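Encapsidation protein (Bacillus phage phi29, PDB 5HD9) probably hydrolyses ATP, through an N-terminal domain of the ASCE P-loop fold, to drive the packaging of phage DNA. Local coordinates at residues 2-6 against 7-11; 68-72 against 73-77; 82-86 against 87-91; 91-95 against 96-100; 135-138 against 139-143. All blocks are in the same frame, centred on the assembly; numbering follows the deposited sequence.

How the contacts relate
All five contacts are local, and they follow one another along the chain from contact 1 to contact 5. Contacts 2, 3 and 4 follow the antiparallel end of the central mixed sheet. Strand 75-78 of contact 2 pairs with strand 81-84 of contact 3, their centres about 11 Å apart. Contact 4 then takes over strand 87-94 at W91, which it shares with contact 3. Helix 130-141 of contact 5 packs on the same sheet and meets contact 4 through W98 and N136, about 13 Å between centres. Contact 1 lies across the ATPase domain from contact 4, about 27 Å between centres.

Contact 1: 2-6 against 7-11; sequences LFYNP and QKMLS
N5 and Q7 meet at the start of helix 7-11, where N5 OD1 accepts the backbone N-H of Q7. Followed outward, the N5 side chain runs from CB to CG with CG anti to the backbone N (chi1 -174°). This swings the amide forward, toward the helix. OD1 lies 3.0 Å from Q7 N, and the bond is fairly straight at the hydrogen (159°). The donor sits above the carbonyl plane of the amide, not on a lone pair. The same oxygen lies 3.2 Å from Q7 CB, and ND2 passes that carbon at longer range. The two side chains run side by side and point the same way.

The backbone carbonyl of N5 works through water. Each of two waters donates to N5 O. One accepts from K8 N and the other from M9 N, so water serves these two N-H groups while N5 caps that of Q7. P6 O then accepts from L10 N at 2.9 Å, a helical i to i+4 bond.

Below the turn the contact is apolar. P6 CB lies 4.0 Å from L10 CD1 and 4.1 Å from CE of selenomethionine M9. Y4 crosses M9 at about a right angle, its OH 3.7 Å from M9 CE. That hydroxyl is hydrogen-bonded to E186, while the Y4 side chain also touches K27 and A30 of helix 26-42. K27 belongs to the probable Walker A loop. The N5 bond is a side-chain cap at the N-terminal end of a short helix, here packed against a P-loop NTPase core.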
# COMPACT_ATOMS: atom_id res chain seq x y z
N LEU A 2 -7.80 11.23 10.82
CA LEU A 2 -7.98 12.01 12.04
C LEU A 2 -6.73 12.03 12.92
O LEU A 2 -6.40 13.05 13.51
CB LEU A 2 -9.17 11.48 12.84
CG LEU A 2 -10.54 11.85 12.29
CD1 LEU A 2 -11.61 10.99 12.93
CD2 LEU A 2 -10.83 13.33 12.52
N PHE A 3 -6.05 10.89 13.02
CA PHE A 3 -4.95 10.75 13.96
C PHE A 3 -3.62 10.40 13.29
O PHE A 3 -2.56 10.68 13.86
CB PHE A 3 -5.31 9.70 15.02
CG PHE A 3 -6.54 10.04 15.81
CD1 PHE A 3 -6.55 11.14 16.65
CD2 PHE A 3 -7.69 9.27 15.70
CE1 PHE A 3 -7.69 11.46 17.37
CE2 PHE A 3 -8.82 9.59 16.43
CZ PHE A 3 -8.82 10.69 17.26
N TYR A 4 -3.67 9.82 12.09
CA TYR A 4 -2.45 9.55 11.33
C TYR A 4 -2.33 10.48 10.13
O TYR A 4 -3.20 10.51 9.27
CB TYR A 4 -2.41 8.09 10.85
CG TYR A 4 -1.22 7.81 9.95
CD1 TYR A 4 0.06 7.71 10.47
CD2 TYR A 4 -1.38 7.67 8.58
CE1 TYR A 4 1.15 7.46 9.66
CE2 TYR A 4 -0.29 7.43 7.75
CZ TYR A 4 0.97 7.32 8.30
OH TYR A 4 2.05 7.08 7.48
N ASN A 5 -1.23 11.22 10.09
CA ASN A 5 -0.94 12.15 9.00
C ASN A 5 0.21 11.60 8.15
O ASN A 5 1.36 11.60 8.60
CB ASN A 5 -0.57 13.53 9.55
CG ASN A 5 -0.41 14.57 8.46
OD1 ASN A 5 -0.46 14.26 7.27
ND2 ASN A 5 -0.20 15.82 8.86
N PRO A 6 -0.08 11.15 6.92
CA PRO A 6 0.99 10.54 6.12
C PRO A 6 1.92 11.55 5.46
O PRO A 6 2.83 11.14 4.75
CB PRO A 6 0.21 9.76 5.06
CG PRO A 6 -1.02 10.56 4.84
CD PRO A 6 -1.37 11.13 6.20
N GLN A 7 1.70 12.84 5.70
CA GLN A 7 2.47 13.88 5.02
C GLN A 7 3.97 13.72 5.21
O GLN A 7 4.73 13.77 4.24
CB GLN A 7 2.05 15.27 5.50
CG GLN A 7 2.82 16.41 4.83
CD GLN A 7 2.47 17.78 5.39
OE1 GLN A 7 1.90 18.62 4.70
NE2 GLN A 7 2.81 18.00 6.66
N LYS A 8 4.41 13.52 6.45
CA LYS A 8 5.85 13.43 6.71
C LYS A 8 6.44 12.20 6.05
O LYS A 8 7.51 12.27 5.44
CB LYS A 8 6.14 13.41 8.21
CG LYS A 8 7.64 13.43 8.51
CD LYS A 8 7.95 14.04 9.87
CE LYS A 8 9.34 13.63 10.36
NZ LYS A 8 9.53 13.93 11.81
N MSE A 9 5.75 11.07 6.17
CA MSE A 9 6.19 9.82 5.54
C MSE A 9 6.34 10.01 4.03
O MSE A 9 7.35 9.61 3.45
CB MSE A 9 5.19 8.69 5.83
CG MSE A 9 5.59 7.34 5.25
SE MSE A 9 4.86 7.02 3.46
CE MSE A 9 2.96 6.90 3.92
N LEU A 10 5.34 10.62 3.41
CA LEU A 10 5.34 10.83 1.96
C LEU A 10 6.42 11.80 1.52
O LEU A 10 6.95 11.69 0.41
CB LEU A 10 3.97 11.33 1.51
CG LEU A 10 2.82 10.32 1.58
CD1 LEU A 10 1.48 11.03 1.53
CD2 LEU A 10 2.93 9.30 0.46
N SER A 11 6.74 12.77 2.38
CA SER A 11 7.71 13.80 2.04
C SER A 11 9.11 13.22 1.82
O SER A 11 9.93 13.82 1.12
CB SER A 11 7.76 14.87 3.14
OG SER A 11 8.34 14.36 4.33
O HOH W 1 3.81 10.35 8.49
O HOH W 2 2.80 13.85 8.83

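Contact 2: 68-72 against 73-77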
# COMPACT_ATOMS: atom_id res chain seq x y z
N GLN A 68 -17.53 9.03 2.21
CA GLN A 68 -18.00 10.32 2.72
C GLN A 68 -17.01 11.44 2.41
O GLN A 68 -17.36 12.62 2.51
CB GLN A 68 -18.25 10.24 4.24
CG GLN A 68 -18.91 8.94 4.71
CD GLN A 68 -20.18 8.60 3.95
OE1 GLN A 68 -20.89 9.48 3.47
NE2 GLN A 68 -20.47 7.31 3.84
N GLU A 69 -15.78 11.08 2.04
CA GLU A 69 -14.76 12.07 1.70
C GLU A 69 -14.90 12.59 0.27
O GLU A 69 -14.39 13.67 -0.06
CB GLU A 69 -13.37 11.47 1.87
CG GLU A 69 -12.97 11.25 3.32
CD GLU A 69 -11.85 12.18 3.81
OE1 GLU A 69 -11.28 12.94 3.00
OE2 GLU A 69 -11.53 12.15 5.02
N PHE A 70 -15.56 11.81 -0.57
CA PHE A 70 -15.69 12.13 -1.99
C PHE A 70 -17.14 12.00 -2.43
O PHE A 70 -17.45 11.20 -3.32
CB PHE A 70 -14.80 11.21 -2.83
CG PHE A 70 -13.36 11.19 -2.40
CD1 PHE A 70 -12.47 12.14 -2.86
CD2 PHE A 70 -12.90 10.21 -1.53
CE1 PHE A 70 -11.14 12.12 -2.47
CE2 PHE A 70 -11.57 10.19 -1.13
CZ PHE A 70 -10.69 11.14 -1.60
N PRO A 71 -18.04 12.78 -1.82
CA PRO A 71 -19.47 12.63 -2.10
C PRO A 71 -19.84 12.95 -3.55
O PRO A 71 -20.79 12.37 -4.08
CB PRO A 71 -20.12 13.64 -1.14
CG PRO A 71 -19.06 14.66 -0.90
CD PRO A 71 -17.77 13.90 -0.90
N ASP A 72 -19.10 13.86 -4.18
CA ASP A 72 -19.41 14.30 -5.54
C ASP A 72 -18.59 13.56 -6.59
O ASP A 72 -18.44 14.02 -7.72
CB ASP A 72 -19.19 15.81 -5.68
CG ASP A 72 -20.06 16.61 -4.73
OD1 ASP A 72 -21.28 16.34 -4.67
OD2 ASP A 72 -19.53 17.50 -4.03
N HIS A 73 -18.05 12.41 -6.19
CA HIS A 73 -17.36 11.52 -7.11
C HIS A 73 -17.99 10.14 -7.01
O HIS A 73 -18.34 9.69 -5.91
CB HIS A 73 -15.86 11.47 -6.81
CG HIS A 73 -15.14 12.74 -7.12
ND1 HIS A 73 -14.68 13.05 -8.38
CD2 HIS A 73 -14.80 13.79 -6.32
CE1 HIS A 73 -14.09 14.23 -8.35
NE2 HIS A 73 -14.14 14.70 -7.12
N GLU A 74 -18.15 9.47 -8.14
CA GLU A 74 -18.73 8.13 -8.15
C GLU A 74 -17.61 7.10 -8.03
O GLU A 74 -16.81 6.91 -8.95
CB GLU A 74 -19.55 7.91 -9.43
CG GLU A 74 -20.74 6.96 -9.26
CD GLU A 74 -21.69 7.39 -8.15
OE1 GLU A 74 -21.80 8.61 -7.89
OE2 GLU A 74 -22.31 6.51 -7.51
N LEU A 75 -17.57 6.44 -6.87
CA LEU A 75 -16.55 5.44 -6.58
C LEU A 75 -17.13 4.04 -6.73
O LEU A 75 -18.04 3.66 -6.01
CB LEU A 75 -16.01 5.65 -5.16
CG LEU A 75 -15.61 7.08 -4.82
CD1 LEU A 75 -15.22 7.20 -3.35
CD2 LEU A 75 -14.49 7.57 -5.72
N VAL A 76 -16.58 3.29 -7.68
CA VAL A 76 -17.16 2.00 -8.07
C VAL A 76 -16.12 0.89 -8.09
O VAL A 76 -15.00 1.08 -8.54
CB VAL A 76 -17.82 2.10 -9.47
CG1 VAL A 76 -18.26 0.72 -9.98
CG2 VAL A 76 -19.01 3.05 -9.44
N VAL A 77 -16.53 -0.27 -7.59
CA VAL A 77 -15.73 -1.48 -7.71
C VAL A 77 -16.47 -2.47 -8.60
O VAL A 77 -17.65 -2.74 -8.39
CB VAL A 77 -15.45 -2.14 -6.34
CG1 VAL A 77 -14.54 -3.34 -6.50
CG2 VAL A 77 -14.83 -1.13 -5.38
O HOH W 3 -21.18 9.48 -4.63
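A type I beta turn from F70 to H73 leads the chain into strand 75-78, the outermost strand at one end of the sheet. The turn is closed by H73 N, which donates to F70 O at 3.2 Å. The bond is reasonably straight at the hydrogen (156°), but the donor stands well above the carbonyl plane of F70 and is not on a lone pair. A water lies within hydrogen-bonding distance of P71 O (3.0 Å) and H73 O (3.1 Å), though it cannot serve every acceptor near it at once.

Inside, the F70 and H73 side chains leave the backbone close together, with 4.1 Å between F70 CB and H73 CB. H73 CD2 then sits at the edge of the F70 ring, near its plane. The carbonyl O of D72 lies over one face of the imidazole, 3.6 Å from H73 CG. The CG of H73 is anti to its own carbonyl carbon (chi1 -69°), which turns the ring back beside the D72 peptide. The ring's rotation is also held by the hydrogen bond between H73 ND1 and D85 in the next hairpin.

L75 begins the strand and sends CD1 back to F70 CB, at 4.1 Å. The F70 side chain also touches I36, N37 and I40 of helix 26-42, and L75 meets I84 and F63. The type I turn thus delivers the chain to edge strand 75-78, with F70 packed against helix 26-42 and L75 against the neighbouring strand of the sheet.

Contact 3: 82-86 against 87-91; sequences FYIDG and KLAGW
F82 and G90 are joined by two backbone bonds, and A89 adds a third. F82 N donates a hydrogen bond to G90 O at 2.8 Å, and it is almost straight. F82 O takes two donors, A89 N at 2.8 Å and the longer G90 N at 3.2 Å. Both reach that oxygen from the same face of its carbonyl plane. Farther along, I84 N bonds to K87 O at 2.9 Å, and K87 N returns to I84 O.

These bonds make a beta hairpin of strands 81-84 and 87-94. A type I' turn from I84 to K87 closes it, with D85 and G86 at its corners. A89 and G90 both face F82 in a classic bulge. The bulge shifts the register by one residue, so Y83 sits opposite L88 as a non-hydrogen-bonded pair. D85 accepts from the backbone N of E74 as well as holding H73, tying the turn to the residues that lead into strand 75-78.

On one side of the sheet L88 CD1 lies over a face of the Y83 ring, offset toward its rim and 4.0 Å from CE2. The same methyl is 3.5 Å from F82 O. It gets there because the leucine CG is anti to the backbone N (chi1 -177°).

On the other side I84 CG1 meets A89 CB at 3.7 Å, and both side chains rest on F39 of helix 26-42. The F82 ring lies close beside the backbone of G90 and W91, its CD2 3.7 Å from W91 N. Beyond it the ring stacks with Y62.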
# COMPACT_ATOMS: atom_id res chain seq x y z
N PHE A 82 -11.03 -0.75 -9.77
CA PHE A 82 -11.57 0.45 -9.14
C PHE A 82 -11.85 1.52 -10.19
O PHE A 82 -11.00 1.80 -11.04
CB PHE A 82 -10.60 0.98 -8.09
CG PHE A 82 -10.29 0.00 -7.00
CD1 PHE A 82 -11.30 -0.59 -6.25
CD2 PHE A 82 -8.97 -0.35 -6.71
CE1 PHE A 82 -11.01 -1.49 -5.25
CE2 PHE A 82 -8.68 -1.25 -5.71
CZ PHE A 82 -9.70 -1.82 -4.98
N TYR A 83 -13.04 2.12 -10.11
CA TYR A 83 -13.44 3.17 -11.05
C TYR A 83 -13.82 4.44 -10.30
O TYR A 83 -14.50 4.39 -9.27
CB TYR A 83 -14.60 2.69 -11.92
CG TYR A 83 -14.30 1.42 -12.66
CD1 TYR A 83 -14.34 0.19 -12.02
CD2 TYR A 83 -13.95 1.45 -14.01
CE1 TYR A 83 -14.06 -0.97 -12.70
CE2 TYR A 83 -13.66 0.29 -14.69
CZ TYR A 83 -13.72 -0.92 -14.04
OH TYR A 83 -13.43 -2.08 -14.71
N ILE A 84 -13.38 5.57 -10.84
CA ILE A 84 -13.74 6.88 -10.29
C ILE A 84 -14.34 7.73 -11.40
O ILE A 84 -13.69 8.02 -12.40
CB ILE A 84 -12.53 7.58 -9.66
CG1 ILE A 84 -11.96 6.73 -8.53
CG2 ILE A 84 -12.92 8.98 -9.17
CD1 ILE A 84 -10.79 7.33 -7.79
N ASP A 85 -15.60 8.12 -11.21
CA ASP A 85 -16.35 8.87 -12.21
C ASP A 85 -16.34 8.16 -13.56
O ASP A 85 -16.28 8.79 -14.62
CB ASP A 85 -15.78 10.29 -12.36
CG ASP A 85 -15.91 11.10 -11.08
OD1 ASP A 85 -16.91 10.91 -10.35
OD2 ASP A 85 -15.01 11.92 -10.80
N GLY A 86 -16.39 6.83 -13.53
CA GLY A 86 -16.52 6.04 -14.74
C GLY A 86 -15.21 5.72 -15.42
O GLY A 86 -15.19 5.05 -16.46
N LYS A 87 -14.10 6.18 -14.84
CA LYS A 87 -12.78 5.93 -15.40
C LYS A 87 -12.01 4.92 -14.56
O LYS A 87 -12.08 4.95 -13.34
CB LYS A 87 -11.98 7.23 -15.50
CG LYS A 87 -12.72 8.35 -16.21
CD LYS A 87 -11.81 9.53 -16.49
CE LYS A 87 -12.37 10.84 -15.96
NZ LYS A 87 -12.21 11.95 -16.94
N LEU A 88 -11.27 4.04 -15.23
CA LEU A 88 -10.42 3.08 -14.53
C LEU A 88 -9.35 3.82 -13.75
O LEU A 88 -8.52 4.52 -14.33
CB LEU A 88 -9.79 2.10 -15.51
CG LEU A 88 -8.92 0.99 -14.91
CD1 LEU A 88 -9.70 0.18 -13.87
CD2 LEU A 88 -8.40 0.07 -16.00
N ALA A 89 -9.36 3.66 -12.42
CA ALA A 89 -8.47 4.41 -11.54
C ALA A 89 -7.50 3.50 -10.80
O ALA A 89 -6.41 3.92 -10.42
CB ALA A 89 -9.28 5.24 -10.55
N GLY A 90 -7.89 2.25 -10.58
CA GLY A 90 -7.03 1.34 -9.86
C GLY A 90 -7.38 -0.13 -9.98
O GLY A 90 -8.39 -0.49 -10.58
N TRP A 91 -6.52 -0.96 -9.40
CA TRP A 91 -6.67 -2.41 -9.43
C TRP A 91 -6.42 -3.01 -8.05
O TRP A 91 -5.57 -2.52 -7.30
CB TRP A 91 -5.68 -3.05 -10.41
CG TRP A 91 -5.81 -2.59 -11.83
CD1 TRP A 91 -6.45 -3.25 -12.84
CD2 TRP A 91 -5.27 -1.40 -12.40
NE1 TRP A 91 -6.35 -2.53 -14.01
CE2 TRP A 91 -5.62 -1.39 -13.76
CE3 TRP A 91 -4.52 -0.33 -11.89
CZ2 TRP A 91 -5.26 -0.35 -14.62
CZ3 TRP A 91 -4.16 0.69 -12.74
CH2 TRP A 91 -4.53 0.67 -14.09

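Contact 4: 91-95 against 96-100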
# COMPACT_ATOMS: atom_id res chain seq x y z
N TRP A 91 -6.52 -0.96 -9.40
CA TRP A 91 -6.67 -2.41 -9.43
C TRP A 91 -6.42 -3.01 -8.05
O TRP A 91 -5.57 -2.52 -7.30
CB TRP A 91 -5.68 -3.05 -10.41
CG TRP A 91 -5.81 -2.59 -11.83
CD1 TRP A 91 -6.45 -3.25 -12.84
CD2 TRP A 91 -5.27 -1.40 -12.40
NE1 TRP A 91 -6.35 -2.53 -14.01
CE2 TRP A 91 -5.62 -1.39 -13.76
CE3 TRP A 91 -4.52 -0.33 -11.89
CZ2 TRP A 91 -5.26 -0.35 -14.62
CZ3 TRP A 91 -4.16 0.69 -12.74
CH2 TRP A 91 -4.53 0.67 -14.09
N ALA A 92 -7.16 -4.06 -7.72
CA ALA A 92 -6.86 -4.89 -6.57
C ALA A 92 -6.18 -6.17 -7.06
O ALA A 92 -6.74 -6.88 -7.90
CB ALA A 92 -8.12 -5.22 -5.78
N ILE A 93 -4.98 -6.44 -6.56
CA ILE A 93 -4.19 -7.57 -7.05
C ILE A 93 -3.77 -8.50 -5.92
O ILE A 93 -3.14 -8.06 -4.96
CB ILE A 93 -2.93 -7.08 -7.80
CG1 ILE A 93 -3.36 -6.40 -9.11
CG2 ILE A 93 -1.97 -8.24 -8.08
CD1 ILE A 93 -2.23 -5.93 -9.99
N PRO A 94 -4.12 -9.80 -6.02
CA PRO A 94 -3.53 -10.75 -5.09
C PRO A 94 -2.10 -11.07 -5.53
O PRO A 94 -1.92 -11.53 -6.65
CB PRO A 94 -4.43 -11.99 -5.20
CG PRO A 94 -5.54 -11.61 -6.17
CD PRO A 94 -5.02 -10.47 -6.97
N LEU A 95 -1.12 -10.82 -4.67
CA LEU A 95 0.28 -11.01 -5.04
C LEU A 95 0.54 -12.46 -5.45
O LEU A 95 1.44 -12.73 -6.25
CB LEU A 95 1.20 -10.61 -3.89
CG LEU A 95 2.70 -10.51 -4.18
CD1 LEU A 95 2.99 -9.58 -5.35
CD2 LEU A 95 3.43 -10.04 -2.94
N SER A 96 -0.25 -13.38 -4.92
CA SER A 96 -0.10 -14.80 -5.23
C SER A 96 -0.31 -15.12 -6.71
O SER A 96 0.23 -16.10 -7.22
CB SER A 96 -1.09 -15.63 -4.39
OG SER A 96 -2.43 -15.25 -4.65
N VAL A 97 -1.10 -14.30 -7.41
CA VAL A 97 -1.40 -14.53 -8.82
C VAL A 97 -0.98 -13.36 -9.71
O VAL A 97 -1.59 -13.11 -10.75
CB VAL A 97 -2.91 -14.79 -9.04
CG1 VAL A 97 -3.34 -16.06 -8.31
CG2 VAL A 97 -3.74 -13.57 -8.61
N TRP A 98 0.08 -12.66 -9.30
CA TRP A 98 0.55 -11.50 -10.06
C TRP A 98 0.98 -11.88 -11.48
O TRP A 98 0.79 -11.11 -12.41
CB TRP A 98 1.72 -10.83 -9.34
CG TRP A 98 2.50 -9.89 -10.22
CD1 TRP A 98 3.83 -9.94 -10.50
CD2 TRP A 98 1.98 -8.78 -10.96
NE1 TRP A 98 4.18 -8.93 -11.36
CE2 TRP A 98 3.06 -8.20 -11.66
CE3 TRP A 98 0.71 -8.21 -11.09
CZ2 TRP A 98 2.90 -7.08 -12.48
CZ3 TRP A 98 0.56 -7.10 -11.90
CH2 TRP A 98 1.65 -6.55 -12.58
N GLN A 99 1.54 -13.08 -11.64
CA GLN A 99 2.00 -13.53 -12.95
C GLN A 99 0.87 -13.50 -13.98
O GLN A 99 1.09 -13.15 -15.14
CB GLN A 99 2.61 -14.94 -12.87
CG GLN A 99 1.61 -16.09 -12.74
CD GLN A 99 0.84 -16.06 -11.44
OE1 GLN A 99 1.34 -15.60 -10.41
NE2 GLN A 99 -0.40 -16.57 -11.47
N SER A 100 -0.34 -13.85 -13.55
CA SER A 100 -1.50 -13.89 -14.43
C SER A 100 -2.06 -12.50 -14.70
O SER A 100 -2.71 -12.27 -15.72
CB SER A 100 -2.59 -14.78 -13.84
OG SER A 100 -2.29 -16.15 -14.00
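I93 and W98 cross obliquely where strand 87-94 gives way to the turn before helix 98-101. I93 CD1 lies 3.6 Å from W98 CZ3, and its CG2 is 4.0 Å from CE3. The isoleucine thus meets the six-membered ring of the indole with both branches. The tryptophan CG is anti to its backbone N (chi1 164°), which lays the ring back along the strand. The indole is held by its NE1, which is hydrogen-bonded to N136 of helix 130-141. L137 and T140 of that helix touch the indole as well.

The bend itself is a short 3-10 turn at L95 and S96, with bonds from each N-H to the carbonyl three residues back. V97 N donates to P94 O at 3.0 Å. W98 N makes a weak bond to L95 O. This turn lets the chain leave the sheet and folds W98 back onto strand residue I93.

V97 CG2 packs on the P94 ring. This methyl is placed between the backbone N and the carbonyl carbon of V97, so it faces the proline. It lies 3.6 Å from P94 CG and 3.4 Å from P94 O. S96 OG lies 3.9 Å from P94 CB. L95 mostly points elsewhere, toward A133 and F114, though its CD1 comes within 4.4 Å of W98 CB.

Contact 5: 135-138 against 139-143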
# COMPACT_ATOMS: atom_id res chain seq x y z
N LEU A 135 8.67 -6.87 -6.21
CA LEU A 135 9.64 -6.12 -6.97
C LEU A 135 9.30 -6.15 -8.46
O LEU A 135 9.32 -5.11 -9.13
CB LEU A 135 11.04 -6.67 -6.72
CG LEU A 135 11.74 -6.20 -5.44
CD1 LEU A 135 13.09 -6.89 -5.28
CD2 LEU A 135 11.93 -4.68 -5.42
N ASN A 136 8.95 -7.32 -8.98
CA ASN A 136 8.55 -7.43 -10.38
C ASN A 136 7.30 -6.60 -10.67
O ASN A 136 7.22 -5.93 -11.70
CB ASN A 136 8.30 -8.90 -10.76
CG ASN A 136 7.89 -9.06 -12.21
OD1 ASN A 136 6.70 -9.18 -12.52
ND2 ASN A 136 8.87 -9.07 -13.11
N LEU A 137 6.34 -6.65 -9.76
CA LEU A 137 5.12 -5.86 -9.89
C LEU A 137 5.46 -4.37 -9.97
O LEU A 137 4.93 -3.66 -10.82
CB LEU A 137 4.18 -6.14 -8.71
CG LEU A 137 2.75 -5.58 -8.75
CD1 LEU A 137 1.87 -6.39 -7.82
CD2 LEU A 137 2.69 -4.12 -8.37
N MSE A 138 6.36 -3.92 -9.10
CA MSE A 138 6.75 -2.52 -9.06
C MSE A 138 7.42 -2.06 -10.35
O MSE A 138 7.05 -1.03 -10.92
CB MSE A 138 7.68 -2.27 -7.86
CG MSE A 138 6.98 -2.40 -6.53
SE MSE A 138 8.19 -2.32 -5.01
CE MSE A 138 8.87 -0.52 -5.30
N ASP A 139 8.40 -2.82 -10.82
CA ASP A 139 9.09 -2.46 -12.06
C ASP A 139 8.13 -2.50 -13.25
O ASP A 139 8.28 -1.73 -14.19
CB ASP A 139 10.27 -3.39 -12.33
CG ASP A 139 11.62 -2.71 -12.12
OD1 ASP A 139 11.72 -1.47 -12.23
OD2 ASP A 139 12.60 -3.44 -11.86
N THR A 140 7.15 -3.40 -13.20
CA THR A 140 6.21 -3.53 -14.30
C THR A 140 5.35 -2.27 -14.45
O THR A 140 5.14 -1.79 -15.56
CB THR A 140 5.29 -4.76 -14.12
OG1 THR A 140 6.07 -5.96 -14.15
CG2 THR A 140 4.23 -4.83 -15.22
N VAL A 141 4.85 -1.74 -13.33
CA VAL A 141 3.87 -0.66 -13.38
C VAL A 141 4.47 0.74 -13.16
O VAL A 141 3.87 1.73 -13.57
CB VAL A 141 2.73 -0.88 -12.35
CG1 VAL A 141 2.06 -2.22 -12.60
CG2 VAL A 141 3.25 -0.80 -10.92
N PHE A 142 5.64 0.81 -12.53
CA PHE A 142 6.33 2.09 -12.36
C PHE A 142 7.29 2.35 -13.52
O PHE A 142 8.24 1.60 -13.74
CB PHE A 142 7.10 2.15 -11.04
CG PHE A 142 6.22 2.22 -9.81
CD1 PHE A 142 4.89 2.60 -9.90
CD2 PHE A 142 6.74 1.90 -8.57
CE1 PHE A 142 4.10 2.67 -8.78
CE2 PHE A 142 5.94 1.97 -7.44
CZ PHE A 142 4.62 2.35 -7.54
N ARG A 143 7.02 3.43 -14.25
CA ARG A 143 7.81 3.80 -15.42
C ARG A 143 9.20 4.27 -15.02
O ARG A 143 10.19 3.97 -15.70
CB ARG A 143 7.09 4.89 -16.20
CG ARG A 143 7.68 5.16 -17.57
CD ARG A 143 6.70 4.78 -18.67
NE ARG A 143 7.13 5.30 -19.96
CZ ARG A 143 6.31 5.55 -20.98
NH1 ARG A 143 5.00 5.34 -20.86
NH2 ARG A 143 6.80 6.03 -22.11
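T140 has OG1 anti to its carbonyl carbon and beside the backbone N (chi1 -64°), which turns the hydroxyl back along the helix onto N136 O. The bond is short, 2.7 Å from T140 OG1 to N136 O, and the hydroxyl is the donor. T140 N donates to the same oxygen at 2.9 Å. The two donors reach it from opposite faces of its carbonyl plane, so one carbonyl is gripped twice. N136 OD1 lies 3.7 Å from T140 OG1, but that amide oxygen is taken by K102 NZ as well as by W98.

V141 sets CG2 between its backbone N and carbonyl carbon, and that methyl rests 3.3 Å from L137 O. It also faces L137 CD2, at 4.2 Å. The backbone bonds here continue the helix, V141 N to L137 O and D139 N to L135 O.

F142 is the first residue to leave helical angles, yet F142 N still bonds to M138 O at 2.8 Å. Its CB sits 3.2 Å from that same oxygen, and the ring lies obliquely beside it. F142 CD2 is 4.3 Å from CB of selenomethionine M138.

L137, M138, V141 and F142 all touch I112 of strand 109-115. This is the C-terminal end of helix 130-141, the connecting helix of a beta-alpha-beta unit between strands 109-115 and 149-153 in the P-loop NTPase fold.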